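Local coordinates for attaching and effacing protein, pathogenesis factor (Escherichia coli, PDB 4E9L), which probably acts as a cell-surface adhesin of the intimin/invasin family, this chain being a piece made of consecutive immunoglobulin-like domains, at residues V337-A342 and Q374-P379; A342-E347 and G369-Q374. All coordinates share one frame; numbering follows the deposited sequence. Where two conformers were deposited one is given.

Contact 1 (V337-A342 and Q374-P379); sequences VFSGAA and QLSVMP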
# COMPACT_ATOMS: atom_id res chain seq x y z
N VAL A 337 36.97 -15.43 -4.84
CA VAL A 337 37.36 -16.73 -4.30
C VAL A 337 38.44 -17.30 -5.27
O VAL A 337 38.27 -17.24 -6.48
CB VAL A 337 36.12 -17.66 -4.18
CG1 VAL A 337 36.53 -19.11 -4.01
CG2 VAL A 337 35.21 -17.21 -3.03
N PHE A 338 39.56 -17.78 -4.72
CA PHE A 338 40.68 -18.33 -5.50
C PHE A 338 40.86 -19.82 -5.30
O PHE A 338 40.81 -20.28 -4.16
CB PHE A 338 42.00 -17.60 -5.11
CG PHE A 338 41.92 -16.10 -5.25
CD1 PHE A 338 41.73 -15.29 -4.13
CD2 PHE A 338 42.03 -15.50 -6.50
CE1 PHE A 338 41.68 -13.89 -4.26
CE2 PHE A 338 41.97 -14.10 -6.63
CZ PHE A 338 41.77 -13.31 -5.51
N SER A 339 41.12 -20.56 -6.39
CA SER A 339 41.42 -22.00 -6.35
C SER A 339 42.46 -22.33 -7.42
O SER A 339 42.80 -21.46 -8.23
CB SER A 339 40.15 -22.83 -6.51
OG SER A 339 39.56 -22.62 -7.78
N GLY A 340 42.99 -23.55 -7.40
CA GLY A 340 44.01 -23.99 -8.34
C GLY A 340 45.39 -23.85 -7.74
O GLY A 340 45.52 -23.30 -6.65
N ALA A 341 46.43 -24.39 -8.43
CA ALA A 341 47.83 -24.39 -7.96
C ALA A 341 48.34 -23.01 -7.49
O ALA A 341 48.95 -22.93 -6.43
CB ALA A 341 48.75 -24.93 -9.06
N ALA A 342 48.04 -21.94 -8.24
CA ALA A 342 48.50 -20.59 -7.89
C ALA A 342 47.82 -19.97 -6.66
O ALA A 342 48.26 -18.92 -6.21
CB ALA A 342 48.41 -19.66 -9.10
N GLN A 374 48.10 -22.60 -12.60
CA GLN A 374 46.76 -22.14 -12.91
C GLN A 374 46.06 -21.51 -11.70
O GLN A 374 46.20 -22.00 -10.58
CB GLN A 374 45.96 -23.28 -13.57
CG GLN A 374 44.67 -22.83 -14.22
CD GLN A 374 43.98 -23.95 -14.94
OE1 GLN A 374 44.27 -24.25 -16.10
NE2 GLN A 374 43.00 -24.56 -14.29
N LEU A 375 45.40 -20.34 -11.93
CA LEU A 375 44.63 -19.66 -10.91
C LEU A 375 43.21 -19.43 -11.43
O LEU A 375 43.03 -18.77 -12.45
CB LEU A 375 45.25 -18.29 -10.52
CG LEU A 375 44.48 -17.48 -9.44
CD1 LEU A 375 44.55 -18.16 -8.06
CD2 LEU A 375 45.08 -16.08 -9.28
N SER A 376 42.21 -19.95 -10.68
CA SER A 376 40.80 -19.77 -10.99
C SER A 376 40.29 -18.64 -10.08
O SER A 376 40.47 -18.70 -8.86
CB SER A 376 40.04 -21.08 -10.79
OG SER A 376 38.66 -20.89 -10.52
N VAL A 377 39.74 -17.58 -10.68
CA VAL A 377 39.26 -16.41 -9.94
C VAL A 377 37.72 -16.31 -10.06
O VAL A 377 37.21 -16.06 -11.16
CB VAL A 377 39.99 -15.11 -10.40
CG1 VAL A 377 39.50 -13.90 -9.62
CG2 VAL A 377 41.50 -15.23 -10.28
N MET A 378 37.02 -16.46 -8.93
CA MET A 378 35.56 -16.39 -8.94
C MET A 378 35.08 -15.14 -8.22
O MET A 378 35.18 -15.06 -6.99
CB MET A 378 34.91 -17.68 -8.40
CG MET A 378 33.36 -17.63 -8.33
SD MET A 378 32.49 -17.21 -9.88
CE MET A 378 32.77 -18.74 -10.85
N PRO A 379 34.59 -14.14 -8.98
CA PRO A 379 34.06 -12.93 -8.34
C PRO A 379 32.80 -13.29 -7.54
O PRO A 379 32.07 -14.24 -7.87
CB PRO A 379 33.74 -12.00 -9.51
CG PRO A 379 33.45 -12.91 -10.64
CD PRO A 379 34.39 -14.08 -10.45
O HOH W 1 37.88 -20.15 -7.79
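Phe338 and Val377 sit side by side on one face of an antiparallel ladder and point the same way. Their packing is close: CG2 of Val377 meets CD2 of Phe338 at 3.8 Å, reaching the ring at its edge, near the ring plane. The ring gets there because its CG stands anti to the carbonyl carbon (chi1 -55°), beside the backbone N. Leu375 approaches at a slant from nearby, its CD1 3.9 Å from Phe338 CB; farther along, its CB packs against Ala342 CB at 3.7 Å. Val377 and Leu375 are buried, covered in part by Leu301 of strand 300-303 and Val395 of strand 391-395, so this face belongs to the interior of the immunoglobulin-like β-sandwich.

The opposite face is looser and wetter. Ser339, in a hydrogen-bonded pair with Ser376, has its OG 3.0 Å from a water that donates to Val337 O; Ser376 OG reaches this water in one of two conformers, a less certain link. Beyond it, the side chains of Val337 and Met378 come near each other only at CB, 4.4 Å apart.

Between the faces runs the backbone ladder, with paired bonds at Val337–Met378 and Ser339–Ser376; Ser376 N to Ser339 O, at 2.9 Å, is nearly straight (175°). After Ser339 the chain leaves the strand through Gly340, and Ala342 N meets Gln374 O from above the carbonyl plane, 39° out of it. The chemistry implies a short edge strand held chiefly by main-chain bonds, apolar toward the sandwich interior and mixed on the other face, where two serines and a water lie beside Val337 and Met378.

Contact 2 (A342-E347 and G369-Q374); sequences ASTGSE and GSAAGQ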
# COMPACT_ATOMS: atom_id res chain seq x y z
N ALA A 342 48.04 -21.94 -8.24
CA ALA A 342 48.50 -20.59 -7.89
C ALA A 342 47.82 -19.97 -6.66
O ALA A 342 48.26 -18.92 -6.21
CB ALA A 342 48.41 -19.66 -9.10
N SER A 343 46.81 -20.65 -6.06
CA SER A 343 46.16 -20.19 -4.83
C SER A 343 46.80 -20.83 -3.57
O SER A 343 46.38 -20.51 -2.44
CB SER A 343 44.67 -20.55 -4.87
OG SER A 343 44.45 -21.93 -4.64
N THR A 344 47.76 -21.76 -3.75
CA THR A 344 48.32 -22.59 -2.67
C THR A 344 49.64 -22.17 -2.03
O THR A 344 50.14 -22.90 -1.18
CB THR A 344 48.45 -24.05 -3.15
OG1 THR A 344 49.54 -24.15 -4.11
CG2 THR A 344 47.13 -24.59 -3.73
N GLY A 345 50.23 -21.07 -2.45
CA GLY A 345 51.53 -20.68 -1.89
C GLY A 345 51.46 -20.11 -0.49
O GLY A 345 50.37 -19.89 0.05
N SER A 346 52.64 -19.85 0.10
CA SER A 346 52.77 -19.23 1.44
C SER A 346 52.06 -17.87 1.41
O SER A 346 51.41 -17.51 2.39
CB SER A 346 54.24 -19.09 1.84
OG SER A 346 55.03 -18.55 0.79
N GLU A 347 52.10 -17.18 0.25
CA GLU A 347 51.38 -15.94 -0.03
C GLU A 347 50.28 -16.24 -1.04
O GLU A 347 50.56 -16.66 -2.17
CB GLU A 347 52.31 -14.85 -0.61
CG GLU A 347 53.47 -14.52 0.31
CD GLU A 347 54.30 -13.35 -0.18
OE1 GLU A 347 55.39 -13.57 -0.74
OE2 GLU A 347 53.86 -12.19 0.05
N GLY A 369 49.88 -14.31 -5.93
CA GLY A 369 50.49 -14.98 -4.80
C GLY A 369 51.90 -15.46 -5.10
O GLY A 369 52.48 -15.07 -6.11
N SER A 370 52.47 -16.28 -4.19
CA SER A 370 53.85 -16.78 -4.37
C SER A 370 53.94 -18.03 -5.24
O SER A 370 55.01 -18.32 -5.77
CB SER A 370 54.51 -17.03 -3.02
OG SER A 370 53.69 -17.84 -2.21
N ALA A 371 52.82 -18.76 -5.40
CA ALA A 371 52.79 -19.99 -6.20
C ALA A 371 52.43 -19.76 -7.66
O ALA A 371 51.53 -18.97 -7.98
CB ALA A 371 51.86 -21.03 -5.58
N ALA A 372 53.14 -20.46 -8.55
CA ALA A 372 52.92 -20.41 -10.01
C ALA A 372 51.85 -21.45 -10.39
O ALA A 372 51.46 -22.28 -9.58
CB ALA A 372 54.22 -20.70 -10.74
N GLY A 373 51.40 -21.39 -11.63
CA GLY A 373 50.42 -22.35 -12.10
C GLY A 373 49.08 -21.73 -12.37
O GLY A 373 48.92 -20.51 -12.36
N GLN A 374 48.10 -22.60 -12.60
CA GLN A 374 46.76 -22.14 -12.91
C GLN A 374 46.06 -21.51 -11.70
O GLN A 374 46.20 -22.00 -10.58
CB GLN A 374 45.96 -23.28 -13.57
CG GLN A 374 44.67 -22.83 -14.22
CD GLN A 374 43.98 -23.95 -14.94
OE1 GLN A 374 44.27 -24.25 -16.10
NE2 GLN A 374 43.00 -24.56 -14.29
O HOH W 2 50.01 -18.66 -4.15
O HOH W 3 49.62 -16.79 -7.31
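Ser370 meets Glu347 through both backbone and side chain. Its N donates to Glu347 O at 2.8 Å, while its OG accepts from Glu347 N at 3.0 Å, so the two hydrogen bonds run in opposite directions and close a small ring between the loops. The hydroxyl can reach back because it lies between the backbone N and the carbonyl carbon (chi1 52°), and the N-H to it is fairly straight at 164°. Alongside, Ala371 places its CB against the backbone of Gly345, 3.5 Å from Gly345 N, and the methyl of Ala342 rests on two carbonyls, with Ala371 O and Gly373 O each 3.4 Å from its CB.

Two waters fill out this first shell. One accepts from Gly345 N and Ala371 N and donates to Ala342 O (2.7 Å) and Glu347 O, four bonds that fix it between the turns; the second donates to Ala342 O and Ala371 O (3.0 Å). Both loops are connections at one end of the immunoglobulin-like sandwich: residues 342-347 lead from strand 337-339 toward strand 350-358, and the segment 369-374 carries the chain from strand 361-367 into strand 373-381, so each passes from one sheet to the other.

Farther out, the turn at 342-347 is tied back to the residues before it: Ser343 OG bonds to Gly340 O and Thr344 OG1 to Ala341 O. Glu347 sends OE2 to a salt bridge with Lys311, which also shares a backbone bond with Gly369. At the far end, Gly373 pairs with Val395 through the backbone, leading 369-374 into the sheet.

The contacts adjoin, with centres about 9 Å apart, and share Ala342 and Gln374, whose hydrogen bond marks where the ladder gives way to loops. Contact 1 is partly buried: its regular main-chain ladder has one apolar face turned to the sandwich interior. Contact 2 is a surface contact without a strand pair, and it relies on a serine hydroxyl, carbonyls and two bridging waters rather than on large side chains. Both use strand 373-381, contact 1 along its middle and contact 2 at its start. Packing joins them directly, for Ala341 O lies 3.6 Å from Ala371 CB, and Leu375 CD1 lies 3.9 Å from Ser343 N.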